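Local coordinates for putative peptide ABC-transport system periplasmic peptide-binding protein (PDB 4OET) that probably serves as the periplasmic solute-binding component of an ABC transporter, perhaps one that takes up peptides, at residues 21-26 against 98-103. Residues are numbered along the deposited sequence; the frame is centred on the assembly and turned at random.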
loop_
_atom_site.group_PDB
_atom_site.type_symbol
_atom_site.label_atom_id
_atom_site.label_comp_id
_atom_site.label_asym_id
_atom_site.label_seq_id
_atom_site.Cartn_x
_atom_site.Cartn_y
_atom_site.Cartn_z
ATOM N N ALA A 21 -3.324 -10.099 -12.193
ATOM C CA ALA A 21 -2.039 -10.788 -12.147
ATOM C C ALA A 21 -0.888 -9.783 -12.053
ATOM O O ALA A 21 0.188 -10.103 -11.548
ATOM C CB ALA A 21 -1.867 -11.684 -13.373
ATOM N N TYR A 22 -1.120 -8.578 -12.566
ATOM C CA TYR A 22 -0.086 -7.556 -12.613
ATOM C C TYR A 22 -0.500 -6.309 -11.852
ATOM O O TYR A 22 -0.055 -5.209 -12.158
ATOM C CB TYR A 22 0.242 -7.224 -14.063
ATOM C CG TYR A 22 0.495 -8.477 -14.848
ATOM C CD1 TYR A 22 1.543 -9.319 -14.506
ATOM C CD2 TYR A 22 -0.340 -8.851 -15.890
ATOM C CE1 TYR A 22 1.773 -10.480 -15.196
ATOM C CE2 TYR A 22 -0.120 -10.020 -16.591
ATOM C CZ TYR A 22 0.943 -10.832 -16.238
ATOM O OH TYR A 22 1.180 -12.003 -16.923
ATOM N N SER A 23 -1.347 -6.488 -10.847
ATOM C CA SER A 23 -1.800 -5.352 -10.062
ATOM C C SER A 23 -0.771 -5.051 -8.984
ATOM O O SER A 23 -0.374 -5.934 -8.221
ATOM C CB SER A 23 -3.165 -5.636 -9.427
ATOM O OG SER A 23 -3.029 -6.359 -8.219
ATOM N N GLU A 24 -0.330 -3.800 -8.937
ATOM C CA GLU A 24 0.385 -3.299 -7.776
ATOM C C GLU A 24 -0.635 -2.720 -6.813
ATOM O O GLU A 24 -1.452 -1.886 -7.212
ATOM C CB GLU A 24 1.418 -2.242 -8.181
ATOM N N ASP A 25 -0.578 -3.152 -5.556
ATOM C CA ASP A 25 -1.523 -2.710 -4.531
ATOM C C ASP A 25 -2.988 -2.781 -4.998
ATOM O O ASP A 25 -3.363 -3.669 -5.764
ATOM C CB ASP A 25 -1.184 -1.275 -4.110
ATOM C CG ASP A 25 0.169 -1.169 -3.415
ATOM O OD1 ASP A 25 0.583 -2.141 -2.744
ATOM O OD2 ASP A 25 0.823 -0.109 -3.547
ATOM N N HIS A 26 -3.796 -1.830 -4.535
ATOM C CA HIS A 26 -5.228 -1.757 -4.844
ATOM C C HIS A 26 -5.459 -0.871 -6.063
ATOM O O HIS A 26 -5.871 0.278 -5.911
ATOM C CB HIS A 26 -6.041 -1.199 -3.667
ATOM C CG HIS A 26 -5.860 -1.945 -2.382
ATOM N ND1 HIS A 26 -5.238 -1.393 -1.281
ATOM C CD2 HIS A 26 -6.227 -3.198 -2.017
ATOM C CE1 HIS A 26 -5.228 -2.272 -0.295
ATOM N NE2 HIS A 26 -5.820 -3.376 -0.717
ATOM N N SER A 98 3.827 -12.853 -12.252
ATOM C CA SER A 98 2.741 -12.217 -11.541
ATOM C C SER A 98 3.241 -11.438 -10.327
ATOM O O SER A 98 4.095 -11.914 -9.578
ATOM C CB SER A 98 1.724 -13.275 -11.113
ATOM O OG SER A 98 0.768 -12.725 -10.231
ATOM N N SER A 99 2.674 -10.251 -10.134
ATOM C CA SER A 99 2.948 -9.413 -8.969
ATOM C C SER A 99 2.425 -10.059 -7.699
ATOM O O SER A 99 2.722 -9.619 -6.591
ATOM C CB SER A 99 2.301 -8.041 -9.143
ATOM O OG SER A 99 2.584 -7.510 -10.425
ATOM N N ILE A 100 1.669 -11.130 -7.890
ATOM C CA ILE A 100 0.858 -11.760 -6.862
ATOM C C ILE A 100 1.527 -13.060 -6.401
ATOM O O ILE A 100 1.164 -13.641 -5.375
ATOM C CB ILE A 100 -0.578 -12.021 -7.436
ATOM C CG1 ILE A 100 -1.294 -10.697 -7.719
ATOM C CG2 ILE A 100 -1.435 -12.812 -6.509
ATOM C CD1 ILE A 100 -1.273 -9.738 -6.540
ATOM N N TYR A 101 2.557 -13.468 -7.140
ATOM C CA TYR A 101 3.181 -14.781 -6.975
ATOM C C TYR A 101 3.578 -15.107 -5.534
ATOM O O TYR A 101 3.258 -16.186 -5.039
ATOM C CB TYR A 101 4.407 -14.877 -7.891
ATOM C CG TYR A 101 5.280 -16.097 -7.682
ATOM C CD1 TYR A 101 5.014 -17.289 -8.346
ATOM C CD2 TYR A 101 6.392 -16.048 -6.846
ATOM C CE1 TYR A 101 5.819 -18.406 -8.168
ATOM C CE2 TYR A 101 7.199 -17.161 -6.660
ATOM C CZ TYR A 101 6.907 -18.338 -7.323
ATOM O OH TYR A 101 7.707 -19.446 -7.148
ATOM N N VAL A 102 4.220 -14.170 -4.842
ATOM C CA VAL A 102 4.694 -14.449 -3.488
ATOM C C VAL A 102 3.549 -14.738 -2.511
ATOM O O VAL A 102 3.658 -15.620 -1.657
ATOM C CB VAL A 102 5.547 -13.276 -2.938
ATOM C CG1 VAL A 102 5.830 -13.452 -1.452
ATOM C CG2 VAL A 102 6.851 -13.165 -3.711
ATOM N N ASN A 103 2.440 -14.025 -2.665
ATOM C CA ASN A 103 1.305 -14.181 -1.763
ATOM C C ASN A 103 0.617 -15.542 -1.851
ATOM O O ASN A 103 -0.183 -15.894 -0.989
ATOM C CB ASN A 103 0.274 -13.086 -2.037
ATOM C CG ASN A 103 0.767 -11.700 -1.649
ATOM O OD1 ASN A 103 1.735 -11.550 -0.904
ATOM N ND2 ASN A 103 0.102 -10.678 -2.174
#
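The carbonyl oxygen of Ala21 is gripped by two consecutive serines of 98-103. The backbone amide of Ser99 gives the first hydrogen bond, with Ser99 N 2.9 Å from Ala21 O. It arrives nearly end-on to the carbonyl, at a C=O...N angle of 167°. The Ser98 hydroxyl gives the second hydrogen bond, with Ser98 OG 3.0 Å from Ala21 O. This donor lies in the carbonyl plane, on a lone pair of Ala21 O, with a C=O...OG angle of 125°. A CA-H...O contact from Ser98 reaches the same oxygen.

Ser98 OG also accepts the amide of Ile100, whose N lies 3.0 Å away. That bond makes an ST turn, set at the start of a type I beta turn running from Ser98 to Tyr101. With chi1 at 170°, OG is turned away from the Ser98 amide and lies beside the Ser98 carbonyl carbon, within reach of both Ala21 O and the Ile100 amide. The one hydroxyl thus accepts within its own turn and donates across to Ala21.

In this family 5 solute-binding protein the contact joins the loop between strand 6-11 and helix 30-33 to the loop between helix 81-92 and strand 107-112. Phe91 of helix 81-92 packs against the side chains of Ala21, Ser98 and Ile100. Asn31, a magnesium ligand, is near Ser23.

Ser99 points its CB toward 21-26 and lies along its backbone. Ser99 OG is 3.5 Å from Tyr22 CA. Ser99 CB is 3.5 Å from Ser23 O. The Tyr22 ring bends back beneath Ala21, whose CB sits 3.9 Å above the ring plane, over its centre. The ring meets 98-103 obliquely, with Tyr22 CE1 4.2 Å from Ser98 CA. Tyr22 OH is hydrogen-bonded to the carbonyl oxygen of Asn96, and Arg17 makes a cation-pi contact with the ring.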